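Local coordinates for ABC transporter periplasmic substrate-binding protein (Desulfovibrio alaskensis, PDB 5MY5), which binds tungstate with high selectivity and probably delivers it, as a periplasmic binding protein, to the membrane part of an ABC transporter, at residues G40-L45 / L57-V62; T50-I55 / V246-S251; L68-G71 / D75-I78; L79-H82 / A86-A89; I227-N230 / K236-K239. The protein carries 2 engineered substitutions. All coordinates share one frame; numbering follows the deposited sequence. Where two conformers were deposited one is given.

Contact 1: G40-L45 / L57-V62; sequences GLLDDL and LRWTAV
Leu-42 lies over one face of the indole of Trp-59. Its CD1 methyl sits 3.7 Å from the centroid of the five-membered ring of Trp-59 and only 4° off the ring normal, a CH-pi contact almost straight above the pyrrole. The CB of Leu-42 covers the neighbouring rim, 3.5 Å from Trp-59 CZ2. The two side chains run past each other in opposite directions. Trp-59 CG is held between its backbone N and carbonyl carbon (chi1 63°), which brings the indole up against the helix.

Helix 41-53 and strand 56-62 are a helix and the second strand of a beta-alpha-beta crossover in the fold of periplasmic binding proteins. The first strand, 27-33, pairs in parallel with 56-62. The short axes of helix and strand run nearly antiparallel, 10.2 Å apart.

Asp-43 meets the same indole differently. Its OD1 lies in the ring plane at the edge, 3.5 Å from Trp-59 CZ2, with the carboxylate plane turned 50° from the ring. The indole N-H is used elsewhere: Trp-59 NE1 bonds to Asp-37 OD1. Leu-42 CD2 also meets Leu-57 CD2 at 4.3 Å, a looser apolar contact; Leu-57 in turn packs on Phe-245 of helix 239-250.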
loop_
_atom_site.group_PDB
_atom_site.type_symbol
_atom_site.label_atom_id
_atom_site.label_comp_id
_atom_site.label_asym_id
_atom_site.label_seq_id
_atom_site.Cartn_x
_atom_site.Cartn_y
_atom_site.Cartn_z
ATOM N N GLY A 40 3.136 8.455 7.024
ATOM C CA GLY A 40 2.921 9.753 7.667
ATOM C C GLY A 40 1.864 10.647 7.040
ATOM O O GLY A 40 1.665 11.784 7.512
ATOM N N LEU A 41 1.164 10.163 6.009
ATOM C CA LEU A 41 0.112 10.945 5.339
ATOM C C LEU A 41 -0.929 11.468 6.349
ATOM O O LEU A 41 -1.315 12.631 6.212
ATOM C CB LEU A 41 -0.562 10.128 4.248
ATOM C CG LEU A 41 -1.706 10.866 3.504
ATOM C CD1 LEU A 41 -1.207 11.997 2.696
ATOM C CD2 LEU A 41 -2.517 9.862 2.652
ATOM N N LEU A 42 -1.421 10.647 7.225
ATOM C CA LEU A 42 -2.477 11.046 8.164
ATOM C C LEU A 42 -1.992 12.089 9.156
ATOM O O LEU A 42 -2.757 12.938 9.573
ATOM C CB LEU A 42 -3.043 9.839 8.941
ATOM C CG LEU A 42 -3.866 8.886 8.044
ATOM C CD1 LEU A 42 -4.221 7.658 8.832
ATOM C CD2 LEU A 42 -5.123 9.546 7.459
ATOM N N ASP A 43 -0.690 12.062 9.502
ATOM C CA ASP A 43 -0.145 13.126 10.367
ATOM C C ASP A 43 -0.208 14.467 9.689
ATOM O O ASP A 43 -0.301 15.471 10.406
ATOM C CB ASP A 43 1.297 12.820 10.743
ATOM C CG ASP A 43 1.422 11.576 11.549
ATOM O OD1 ASP A 43 0.730 11.409 12.532
ATOM O OD2 ASP A 43 2.264 10.705 11.233
ATOM N N ASP A 44 -0.085 14.521 8.384
ATOM C CA ASP A 44 -0.303 15.757 7.619
ATOM C C ASP A 44 -1.737 16.110 7.424
ATOM O O ASP A 44 -2.131 17.280 7.532
ATOM C CB ASP A 44 0.345 15.615 6.228
ATOM C CG ASP A 44 1.578 16.417 6.064
ATOM O OD1 ASP A 44 2.489 16.286 6.931
ATOM O OD2 ASP A 44 1.616 17.141 5.041
ATOM N N LEU A 45 -2.581 15.115 7.082
ATOM C CA LEU A 45 -3.976 15.369 6.743
ATOM C C LEU A 45 -4.816 15.690 7.945
ATOM O O LEU A 45 -5.765 16.510 7.835
ATOM C CB LEU A 45 -4.589 14.145 6.002
ATOM C CG LEU A 45 -4.067 13.936 4.615
ATOM C CD1 LEU A 45 -4.805 12.721 4.012
ATOM C CD2 LEU A 45 -4.175 15.149 3.644
ATOM N N LEU A 57 -9.764 13.708 14.235
ATOM C CA LEU A 57 -9.586 12.327 13.712
ATOM C C LEU A 57 -8.576 11.617 14.566
ATOM O O LEU A 57 -7.447 12.057 14.707
ATOM C CB LEU A 57 -9.078 12.350 12.271
ATOM C CG LEU A 57 -8.788 11.010 11.606
ATOM C CD1 LEU A 57 -10.054 10.195 11.345
ATOM C CD2 LEU A 57 -7.985 11.153 10.294
ATOM N N ARG A 58 -8.975 10.452 15.087
ATOM C CA ARG A 58 -8.114 9.563 15.857
ATOM C C ARG A 58 -8.037 8.283 15.073
ATOM O O ARG A 58 -9.051 7.775 14.601
ATOM C CB ARG A 58 -8.597 9.343 17.263
ATOM C CG ARG A 58 -8.559 10.565 18.152
ATOM C CD ARG A 58 -9.106 10.221 19.527
ATOM N NE ARG A 58 -9.372 11.429 20.320
ATOM C CZ ARG A 58 -10.155 11.421 21.399
ATOM N NH1 ARG A 58 -10.740 10.302 21.841
ATOM N NH2 ARG A 58 -10.415 12.573 22.015
ATOM N N TRP A 59 -6.862 7.699 14.981
ATOM C CA TRP A 59 -6.768 6.466 14.229
ATOM C C TRP A 59 -5.933 5.438 14.969
ATOM O O TRP A 59 -5.080 5.797 15.712
ATOM C CB TRP A 59 -6.252 6.648 12.810
ATOM C CG TRP A 59 -4.888 7.161 12.631
ATOM C CD1 TRP A 59 -3.752 6.435 12.398
ATOM C CD2 TRP A 59 -4.507 8.526 12.657
ATOM N NE1 TRP A 59 -2.681 7.277 12.264
ATOM C CE2 TRP A 59 -3.109 8.569 12.427
ATOM C CE3 TRP A 59 -5.217 9.733 12.793
ATOM C CZ2 TRP A 59 -2.386 9.776 12.424
ATOM C CZ3 TRP A 59 -4.495 10.938 12.804
ATOM C CH2 TRP A 59 -3.098 10.948 12.578
ATOM N N THR A 60 -6.212 4.178 14.746
ATOM C CA THR A 60 -5.370 3.109 15.182
ATOM C C THR A 60 -4.950 2.357 13.949
ATOM O O THR A 60 -5.815 2.059 13.041
ATOM C CB THR A 60 -6.207 2.201 16.067
ATOM O OG1 THR A 60 -6.479 2.963 17.272
ATOM C CG2 THR A 60 -5.462 0.971 16.494
ATOM N N ALA A 61 -3.652 2.041 13.913
ATOM C CA ALA A 61 -3.009 1.375 12.789
ATOM C C ALA A 61 -2.633 -0.046 13.116
ATOM O O ALA A 61 -1.854 -0.305 14.073
ATOM C CB ALA A 61 -1.777 2.175 12.369
ATOM N N VAL A 62 -3.198 -0.983 12.355
ATOM C CA VAL A 62 -3.086 -2.444 12.607
ATOM C C VAL A 62 -2.967 -3.139 11.298
ATOM O O VAL A 62 -2.947 -2.480 10.271
ATOM C CB VAL A 62 -4.323 -2.910 13.400
ATOM C CG1 VAL A 62 -4.276 -2.356 14.803
ATOM C CG2 VAL A 62 -5.658 -2.559 12.763
#

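Contact 2: T50-I55 / V246-S251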
loop_
_atom_site.group_PDB
_atom_site.type_symbol
_atom_site.label_atom_id
_atom_site.label_comp_id
_atom_site.label_asym_id
_atom_site.label_seq_id
_atom_site.Cartn_x
_atom_site.Cartn_y
_atom_site.Cartn_z
ATOM N N THR A 50 -9.217 18.719 10.656
ATOM C CA THR A 50 -9.802 19.333 11.853
ATOM C C THR A 50 -9.982 20.870 11.657
ATOM O O THR A 50 -11.056 21.409 12.013
ATOM C CB THR A 50 -8.956 19.097 13.100
ATOM O OG1 THR A 50 -8.914 17.701 13.377
ATOM C CG2 THR A 50 -9.548 19.825 14.325
ATOM N N LYS A 51 -8.997 21.507 11.020
ATOM C CA LYS A 51 -9.151 22.949 10.646
ATOM C C LYS A 51 -10.360 23.183 9.800
ATOM O O LYS A 51 -11.107 24.164 9.974
ATOM C CB LYS A 51 -7.933 23.399 9.830
ATOM C CG LYS A 51 -7.905 24.858 9.438
ATOM C CD LYS A 51 -6.903 25.586 10.299
ATOM C CE LYS A 51 -6.709 27.016 9.810
ATOM N NZ LYS A 51 -6.585 27.886 11.009
ATOM N N ASP A 52 -10.561 22.340 8.800
ATOM C CA ASP A 52 -11.650 22.545 7.848
ATOM C C ASP A 52 -13.029 22.150 8.289
ATOM O O ASP A 52 -14.036 22.708 7.811
ATOM C CB ASP A 52 -11.359 21.827 6.520
ATOM C CG ASP A 52 -10.157 22.372 5.780
ATOM O OD1 ASP A 52 -9.688 23.522 6.033
ATOM O OD2 ASP A 52 -9.644 21.628 4.888
ATOM N N THR A 53 -13.109 21.221 9.232
ATOM C CA THR A 53 -14.388 20.606 9.542
ATOM C C THR A 53 -14.795 20.610 11.040
ATOM O O THR A 53 -15.962 20.322 11.336
ATOM C CB THR A 53 -14.485 19.094 9.111
ATOM O OG1 THR A 53 -13.640 18.339 9.949
ATOM C CG2 THR A 53 -14.059 18.871 7.740
ATOM N N GLY A 54 -13.841 20.948 11.899
ATOM C CA GLY A 54 -13.963 20.936 13.331
ATOM C C GLY A 54 -13.871 19.587 13.954
ATOM O O GLY A 54 -14.013 19.509 15.145
ATOM N N ILE A 55 -13.725 18.533 13.169
ATOM C CA ILE A 55 -13.794 17.173 13.672
ATOM C C ILE A 55 -12.388 16.712 13.945
ATOM O O ILE A 55 -11.540 16.871 13.117
ATOM C CB ILE A 55 -14.475 16.232 12.627
ATOM C CG1 ILE A 55 -15.880 16.700 12.328
ATOM C CG2 ILE A 55 -14.410 14.774 13.161
ATOM C CD1 ILE A 55 -16.429 16.042 11.080
ATOM N N VAL A 246 -15.108 11.400 4.333
ATOM C CA VAL A 246 -15.092 10.937 2.925
ATOM C C VAL A 246 -15.265 12.120 2.034
ATOM O O VAL A 246 -14.558 12.259 1.023
ATOM C CB VAL A 246 -16.161 9.882 2.662
ATOM C CG1 VAL A 246 -16.259 9.425 1.239
ATOM C CG2 VAL A 246 -15.923 8.654 3.494
ATOM N N ASN A 247 -16.172 12.991 2.430
ATOM C CA ASN A 247 -16.441 14.178 1.596
ATOM C C ASN A 247 -15.204 15.035 1.485
ATOM O O ASN A 247 -14.852 15.501 0.428
ATOM C CB ASN A 247 -17.650 14.938 2.179
ATOM C CG ASN A 247 -17.977 16.171 1.404
ATOM O OD1 ASN A 247 -17.394 17.206 1.626
ATOM N ND2 ASN A 247 -18.972 16.050 0.521
ATOM N N TRP A 248 -14.553 15.325 2.637
ATOM C CA TRP A 248 -13.359 16.032 2.665
ATOM C C TRP A 248 -12.223 15.433 1.840
ATOM O O TRP A 248 -11.563 16.138 1.042
ATOM C CB TRP A 248 -12.940 16.260 4.126
ATOM C CG TRP A 248 -11.709 17.110 4.289
ATOM C CD1 TRP A 248 -11.665 18.473 4.242
ATOM C CD2 TRP A 248 -10.388 16.684 4.561
ATOM N NE1 TRP A 248 -10.400 18.901 4.413
ATOM C CE2 TRP A 248 -9.582 17.820 4.650
ATOM C CE3 TRP A 248 -9.775 15.413 4.743
ATOM C CZ2 TRP A 248 -8.217 17.747 4.875
ATOM C CZ3 TRP A 248 -8.468 15.341 5.004
ATOM C CH2 TRP A 248 -7.664 16.501 5.069
ATOM N N MET A 249 -12.031 14.100 1.934
ATOM C CA MET A 249 -10.885 13.504 1.286
ATOM C C MET A 249 -11.115 13.495 -0.218
ATOM O O MET A 249 -10.113 13.480 -0.968
ATOM C CB MET A 249 -10.749 11.997 1.654
ATOM C CG MET A 249 -10.241 11.823 3.045
ATOM S SD MET A 249 -8.457 12.172 3.209
ATOM C CE MET A 249 -7.792 10.607 2.509
ATOM N N ALA A 250 -12.382 13.406 -0.667
ATOM C CA ALA A 250 -12.688 13.310 -2.130
ATOM C C ALA A 250 -12.759 14.722 -2.786
ATOM O O ALA A 250 -12.890 14.816 -4.006
ATOM C CB ALA A 250 -14.014 12.614 -2.358
ATOM N N SER A 251 -12.674 15.763 -1.992
ATOM C CA SER A 251 -12.821 17.150 -2.518
ATOM C C SER A 251 -11.631 17.434 -3.387
ATOM O O SER A 251 -10.506 16.962 -3.136
ATOM C CB SER A 251 -12.869 18.136 -1.330
ATOM O OG SER A 251 -11.672 18.308 -0.645
#
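Asp-52 reaches across from helix 41-53 to the indole N-H of Trp-248, and the residues on both sides of it close the helix. First in sequence is Thr-50. Its OG1 donates to the carbonyl O of Ile-55 at 2.8 Å, so the last part of the helix is tied to the chain that leaves it.

Asp-52 carries the polar part of the contact. Trp-248 NE1 donates to Asp-52 OD2 at 2.9 Å, with an N-H...O angle of 162°. The oxygen lies close to the ring plane and accepts the N-H with its anti lone pair, the one away from OD1. The carboxylate plane is turned 57° from the indole, and the two side chains cross at about a right angle. Trp-248 CG is anti to the backbone N (chi1 -176°), which extends the indole from its helix toward Asp-52.

Thr-53 follows with a looser touch. Its CG2 comes obliquely to Trp-248 CD1 at 4.3 Å. Its OG1 accepts from Ile-55 N at 3.2 Å, and also bonds to Phe-49 O. Gly-54 then leaves the helix with positive phi.

Helix 239-250 ends here as well. Trp-248 O accepts hydrogen bonds from both N and OG of Ser-251, with OG at 2.8 Å. The Trp-248 ring also meets that of Phe-49.

The arrangement is a helix-helix contact of the binding-protein fold. An ST turn at Thr-53 finishes one helix, and Ser-251 is the N-cap of the next helix, 252-260.

Contact 3: L68-G71 / D75-I78; sequences LKMG and DVDI
The backbone of Met-70 meets that of Asp-75 where helix 64-72 gives way to the turn before strand 78-81. The CA atoms of Met-70 and Asp-75 are 5.2 Å apart, and those of Gly-71 and Val-76 are 5.6 Å apart. This is a helix-to-strand connection of the alpha/beta binding-protein fold. One backbone hydrogen bond closes it. Asp-75 N donates to Met-70 O at 2.9 Å, with an N-H...O angle of 151°. The donor lies nearly in line with the carbonyl bond (C=O...N angle 163°). The disulfide Cys-74 to Cys-234 leaves from the residue just before Asp-75, so the turn is also tied covalently to the chain that follows strand 221-228.

Side chains pack beside this bond. Asp-75 packs its CB 3.4 Å from Met-70 O. Its OD2 lies alongside the start of the Met-70 chain, 3.9 Å from Met-70 CG, and the two side chains cross at about a right angle. These are packing contacts; the hydrogen-bond partner of Asp-75 OD1 is Asn-73 ND2. Met-70 runs straight to its sulfur and then bends (chi3 87°), which swings the CE methyl back toward Val-76.

Asp-77, further along the chain, accepts from Met-29 N with OD2. Val-76 also touches Ala-31 of strand 27-33. Its two methyls divide between the partners on the helix: CG1 is 4.3 Å from Met-70 CE, and CG2 is 4.0 Å from Gly-71 CA.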
loop_
_atom_site.group_PDB
_atom_site.type_symbol
_atom_site.label_atom_id
_atom_site.label_comp_id
_atom_site.label_asym_id
_atom_site.label_seq_id
_atom_site.Cartn_x
_atom_site.Cartn_y
_atom_site.Cartn_z
ATOM N N LEU A 68 -10.313 -4.517 9.658
ATOM C CA LEU A 68 -11.632 -4.981 9.281
ATOM C C LEU A 68 -12.406 -5.509 10.478
ATOM O O LEU A 68 -13.576 -5.184 10.654
ATOM C CB LEU A 68 -11.485 -6.054 8.182
ATOM C CG LEU A 68 -11.015 -5.374 6.888
ATOM C CD1 LEU A 68 -10.280 -6.309 5.953
ATOM C CD2 LEU A 68 -12.199 -4.778 6.188
ATOM N N LYS A 69 -11.718 -6.292 11.315
ATOM C CA LYS A 69 -12.315 -6.832 12.536
ATOM C C LYS A 69 -12.763 -5.704 13.477
ATOM O O LYS A 69 -13.824 -5.812 14.037
ATOM C CB LYS A 69 -11.386 -7.811 13.283
ATOM C CG LYS A 69 -11.368 -9.225 12.681
ATOM C CD LYS A 69 -10.736 -10.317 13.575
ATOM C CE LYS A 69 -9.229 -10.199 13.715
ATOM N NZ LYS A 69 -8.419 -10.465 12.484
ATOM N N MET A 70 -11.975 -4.636 13.615
ATOM C CA MET A 70 -12.369 -3.488 14.409
ATOM C C MET A 70 -13.654 -2.868 13.898
ATOM O O MET A 70 -14.520 -2.469 14.696
ATOM C CB MET A 70 -11.281 -2.412 14.476
ATOM C CG MET A 70 -10.018 -2.799 15.291
ATOM S SD MET A 70 -8.730 -1.563 15.383
ATOM C CE MET A 70 -9.404 -0.683 16.860
ATOM N N GLY A 71 -13.844 -2.763 12.542
ATOM C CA GLY A 71 -15.073 -2.286 11.986
ATOM C C GLY A 71 -16.223 -3.223 12.261
ATOM O O GLY A 71 -17.308 -2.797 12.689
ATOM N N ASP A 75 -15.888 -0.991 16.792
ATOM C CA ASP A 75 -14.886 -0.269 17.555
ATOM C C ASP A 75 -14.664 1.172 16.994
ATOM O O ASP A 75 -14.058 2.068 17.637
ATOM C CB ASP A 75 -13.534 -0.987 17.604
ATOM C CG ASP A 75 -13.523 -2.261 18.368
ATOM O OD1 ASP A 75 -14.145 -2.263 19.436
ATOM O OD2 ASP A 75 -12.774 -3.221 17.999
ATOM N N VAL A 76 -14.893 1.324 15.689
ATOM C CA VAL A 76 -14.558 2.502 14.904
ATOM C C VAL A 76 -15.696 2.902 13.978
ATOM O O VAL A 76 -16.621 2.130 13.677
ATOM C CB VAL A 76 -13.242 2.291 14.078
ATOM C CG1 VAL A 76 -12.040 2.046 14.941
ATOM C CG2 VAL A 76 -13.417 1.199 13.013
ATOM N N ASP A 77 -15.667 4.150 13.527
ATOM C CA ASP A 77 -16.620 4.704 12.646
ATOM C C ASP A 77 -16.341 4.550 11.132
ATOM O O ASP A 77 -17.223 4.670 10.289
ATOM C CB ASP A 77 -16.722 6.210 12.934
ATOM C CG ASP A 77 -16.995 6.504 14.414
ATOM O OD1 ASP A 77 -18.028 5.981 14.946
ATOM O OD2 ASP A 77 -16.208 7.220 15.071
ATOM N N ILE A 78 -15.061 4.372 10.817
ATOM C CA ILE A 78 -14.608 4.365 9.391
ATOM C C ILE A 78 -13.321 3.580 9.274
ATOM O O ILE A 78 -12.519 3.538 10.181
ATOM C CB ILE A 78 -14.425 5.840 8.919
ATOM C CG1 ILE A 78 -14.296 5.875 7.432
ATOM C CG2 ILE A 78 -13.310 6.510 9.657
ATOM C CD1 ILE A 78 -14.350 7.295 6.888
#

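Contact 4: L79-H82 / A86-A89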
loop_
_atom_site.group_PDB
_atom_site.type_symbol
_atom_site.label_atom_id
_atom_site.label_comp_id
_atom_site.label_asym_id
_atom_site.label_seq_id
_atom_site.Cartn_x
_atom_site.Cartn_y
_atom_site.Cartn_z
ATOM N N LEU A 79 -13.173 2.985 8.109
ATOM C CA LEU A 79 -11.961 2.300 7.737
ATOM C C LEU A 79 -11.271 3.141 6.636
ATOM O O LEU A 79 -11.909 3.634 5.725
ATOM C CB LEU A 79 -12.278 0.913 7.110
ATOM C CG LEU A 79 -13.016 -0.066 7.960
ATOM C CD1 LEU A 79 -13.048 -1.447 7.280
ATOM C CD2 LEU A 79 -12.562 -0.166 9.372
ATOM N N LEU A 80 -9.955 3.075 6.684
ATOM C CA LEU A 80 -9.135 3.577 5.502
ATOM C C LEU A 80 -8.167 2.450 5.252
ATOM O O LEU A 80 -7.198 2.257 5.961
ATOM C CB LEU A 80 -8.410 4.899 5.853
ATOM C CG LEU A 80 -7.559 5.455 4.715
ATOM C CD1 LEU A 80 -8.361 5.810 3.475
ATOM C CD2 LEU A 80 -6.782 6.689 5.303
ATOM N N VAL A 81 -8.402 1.723 4.154
ATOM C CA VAL A 81 -7.633 0.483 3.924
ATOM C C VAL A 81 -7.336 0.337 2.441
ATOM O O VAL A 81 -7.690 1.228 1.651
ATOM C CB VAL A 81 -8.357 -0.779 4.461
ATOM C CG1 VAL A 81 -8.383 -0.752 6.005
ATOM C CG2 VAL A 81 -9.741 -0.812 3.931
ATOM N N HIS A 82 -6.612 -0.732 2.113
ATOM C CA HIS A 82 -6.105 -0.885 0.738
ATOM C C HIS A 82 -6.053 -2.350 0.352
ATOM O O HIS A 82 -4.970 -2.894 0.071
ATOM C CB HIS A 82 -4.741 -0.203 0.591
ATOM C CG HIS A 82 -3.799 -0.501 1.698
ATOM N ND1 HIS A 82 -2.890 -1.518 1.640
ATOM C CD2 HIS A 82 -3.631 0.077 2.929
ATOM C CE1 HIS A 82 -2.194 -1.564 2.772
ATOM N NE2 HIS A 82 -2.636 -0.604 3.584
ATOM N N ALA A 86 -11.100 -7.923 0.275
ATOM C CA ALA A 86 -11.571 -7.954 1.651
ATOM C C ALA A 86 -12.558 -6.788 1.890
ATOM O O ALA A 86 -13.488 -6.943 2.636
ATOM C CB ALA A 86 -10.419 -7.828 2.539
ATOM N N GLU A 87 -12.275 -5.637 1.271
ATOM C CA GLU A 87 -13.189 -4.528 1.410
ATOM C C GLU A 87 -14.619 -4.816 0.852
ATOM O O GLU A 87 -15.647 -4.515 1.457
ATOM C CB GLU A 87 -12.653 -3.284 0.756
ATOM C CG GLU A 87 -11.373 -2.736 1.387
ATOM C CD GLU A 87 -10.782 -1.640 0.510
ATOM O OE1 GLU A 87 -11.631 -0.905 -0.081
ATOM O OE2 GLU A 87 -9.555 -1.422 0.411
ATOM N N LYS A 88 -14.615 -5.459 -0.323
ATOM C CA LYS A 88 -15.903 -5.874 -0.936
ATOM C C LYS A 88 -16.690 -6.880 -0.039
ATOM O O LYS A 88 -17.902 -6.743 0.201
ATOM C CB LYS A 88 -15.723 -6.409 -2.348
ATOM C CG LYS A 88 -15.309 -5.397 -3.354
ATOM C CD LYS A 88 -14.827 -6.108 -4.597
ATOM C CE LYS A 88 -14.423 -5.113 -5.663
ATOM N NZ LYS A 88 -13.456 -5.764 -6.584
ATOM N N ALA A 89 -15.966 -7.836 0.535
ATOM C CA ALA A 89 -16.581 -8.731 1.529
ATOM C C ALA A 89 -17.115 -8.046 2.763
ATOM O O ALA A 89 -18.223 -8.379 3.242
ATOM C CB ALA A 89 -15.617 -9.819 1.938
#
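Val-81 and Glu-87 slide past each other in opposite directions, one from the end of strand 78-81 and the other from helix 84-92. The CG2 methyl of Val-81 lies against the flank of the glutamate, 3.6 Å from Glu-87 CG, and is equally near the carboxylate, 3.6 Å from Glu-87 OE2. The chain of Glu-87 is extended beyond CG (chi2 170°), which carries its carboxylate past the valine to the end of the strand.

There OE2 of Glu-87 comes within 3.5 Å of His-82 N, but the angle is too poor for a hydrogen bond. Val-81 O, an acceptor too, also lies 3.5 Å from Glu-87 OE2 and cannot bond it. The donor that holds Glu-87 OE2 is Ala-83 N, in the turn between the two segments. OE1 forms a salt bridge with Arg-99 NE. The CB of His-82 points away from the helix; its NE2 bonds to Thr-33 OG1.

Strand 78-81 runs through a short turn into helix 84-92, a strand-to-helix connection of the alpha/beta binding-protein fold. Ile-227 of the adjacent strand also packs on Glu-87.

The carboxylate is buried, yet each oxygen has a partner. The charge of Arg-99 and the N-H of Ala-83 would be expected to stabilise its ionised form. The glutamate thus gives the strand an apolar flank and the turn a polar end.

Contact 5: I227-N230 / K236-K239; sequences IPVN and KVKK
The connection between strand 221-228 and helix 239-250 folds back on itself here, at an outer corner of the alpha/beta binding-protein fold. Val-229, just after the strand, meets Val-237, just before the helix. Cys-234, in the loop between them, touches Val-229.

The two valines cross at an oblique angle. Val-237 CG2 is 3.9 Å from Val-229 CB and 4.0 Å from Val-229 CG1. The other methyl of Val-237 turns to the backbone, with CG1 at 3.6 Å from Val-229 O. Val-237 CG1 is set between its own N and carbonyl carbon (chi1 80°), which leaves CG2 as the branch facing the valine.

One step further, Lys-239 lays its aliphatic chain beside Pro-228. Both CD and CE of Lys-239 lie 4.0 Å from Pro-228 CB. The lysine chain bends at chi2 (61°) and again at chi4, and its NZ ends in a salt bridge to Asp-243 OD1, one turn along the helix. Pro-228 packs on Asp-243 as well. Between the touching residues, Lys-238 is the centre of an inverse gamma turn and the N-cap of the helix.

No hydrogen bond joins the two segments directly. Their contact is van der Waals packing of methyls, a proline ring and lysine methylenes, with one methyl against a carbonyl oxygen. Part of the polar fixing of the corner comes from Asp-77, which bonds to Val-229 through its backbone and to Lys-238 N through OD1.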
loop_
_atom_site.group_PDB
_atom_site.type_symbol
_atom_site.label_atom_id
_atom_site.label_comp_id
_atom_site.label_asym_id
_atom_site.label_seq_id
_atom_site.Cartn_x
_atom_site.Cartn_y
_atom_site.Cartn_z
ATOM N N ILE A 227 -14.224 3.499 3.966
ATOM C CA ILE A 227 -15.515 2.770 4.124
ATOM C C ILE A 227 -16.092 3.129 5.469
ATOM O O ILE A 227 -15.622 2.703 6.522
ATOM C CB ILE A 227 -15.243 1.232 4.133
ATOM C CG1 ILE A 227 -14.503 0.799 2.872
ATOM C CG2 ILE A 227 -16.583 0.523 4.195
ATOM C CD1 ILE A 227 -13.902 -0.620 2.928
ATOM N N PRO A 228 -17.194 3.915 5.463
ATOM C CA PRO A 228 -17.974 4.151 6.673
ATOM C C PRO A 228 -18.526 2.817 7.235
ATOM O O PRO A 228 -19.044 2.032 6.435
ATOM C CB PRO A 228 -19.088 5.087 6.212
ATOM C CG PRO A 228 -18.499 5.815 5.027
ATOM C CD PRO A 228 -17.693 4.690 4.328
ATOM N N VAL A 229 -18.435 2.672 8.512
ATOM C CA VAL A 229 -19.059 1.479 9.193
ATOM C C VAL A 229 -20.571 1.723 9.116
ATOM O O VAL A 229 -21.061 2.794 9.240
ATOM C CB VAL A 229 -18.505 1.353 10.582
ATOM C CG1 VAL A 229 -19.271 0.297 11.441
ATOM C CG2 VAL A 229 -17.053 0.971 10.562
ATOM N N ASN A 230 -21.317 0.656 8.854
ATOM C CA ASN A 230 -22.763 0.730 8.557
ATOM C C ASN A 230 -23.583 0.813 9.832
ATOM O O ASN A 230 -23.460 -0.038 10.692
ATOM C CB ASN A 230 -23.151 -0.513 7.759
ATOM C CG ASN A 230 -24.488 -0.354 7.126
ATOM O OD1 ASN A 230 -25.366 0.309 7.634
ATOM N ND2 ASN A 230 -24.647 -0.994 5.976
ATOM N N LYS A 236 -24.702 2.917 16.965
ATOM C CA LYS A 236 -24.201 4.131 17.600
ATOM C C LYS A 236 -23.027 4.751 16.811
ATOM O O LYS A 236 -22.321 5.615 17.355
ATOM C CB LYS A 236 -23.789 3.845 19.068
ATOM C CG LYS A 236 -25.009 3.422 19.916
ATOM C CD LYS A 236 -24.776 3.581 21.377
ATOM C CE LYS A 236 -26.042 3.166 22.135
ATOM N NZ LYS A 236 -25.993 3.666 23.538
ATOM N N VAL A 237 -22.738 4.196 15.632
ATOM C CA VAL A 237 -21.605 4.682 14.810
ATOM C C VAL A 237 -21.836 6.160 14.402
ATOM O O VAL A 237 -22.970 6.611 14.165
ATOM C CB VAL A 237 -21.398 3.774 13.553
ATOM C CG1 VAL A 237 -22.327 4.058 12.419
ATOM C CG2 VAL A 237 -19.982 3.890 13.079
ATOM N N LYS A 238 -20.725 6.913 14.316
ATOM C CA LYS A 238 -20.814 8.332 13.977
ATOM C C LYS A 238 -20.788 8.468 12.489
ATOM O O LYS A 238 -19.808 8.919 11.868
ATOM C CB LYS A 238 -19.677 9.115 14.666
ATOM C CG LYS A 238 -19.655 9.031 16.196
ATOM C CD LYS A 238 -20.901 9.673 16.772
ATOM C CE LYS A 238 -20.704 10.100 18.233
ATOM N NZ LYS A 238 -21.718 11.124 18.605
ATOM N N LYS A 239 -21.844 8.046 11.802
ATOM C CA LYS A 239 -21.943 8.056 10.350
ATOM C C LYS A 239 -21.794 9.415 9.715
ATOM O O LYS A 239 -21.219 9.554 8.635
ATOM C CB LYS A 239 -23.303 7.431 9.899
ATOM C CG LYS A 239 -23.576 7.441 8.397
ATOM C CD LYS A 239 -22.523 6.637 7.581
ATOM C CE LYS A 239 -22.999 6.132 6.238
ATOM N NZ LYS A 239 -23.351 7.121 5.178
#

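All five contacts lie in one lobe and join elements round a shared sheet. Contact 4 is the buried one; the others are partly buried, with contacts 2 and 5 farthest from the centre of the chain. Contacts 1 and 2 both use helix 41-53, and Leu-45 packs on Trp-248 and Met-249 between them. Each centres on a tryptophan, covered by a leucine through CH-pi contact in contact 1 and held by a carboxylate in contact 2. Contacts 3 and 5 are 9 Å apart between centres and joined through Asp-77. Contact 3 is closed by a backbone bond, contact 5 by apolar packing. Leu-68 of contact 3 packs on Leu-79 and Ala-86 of contact 4.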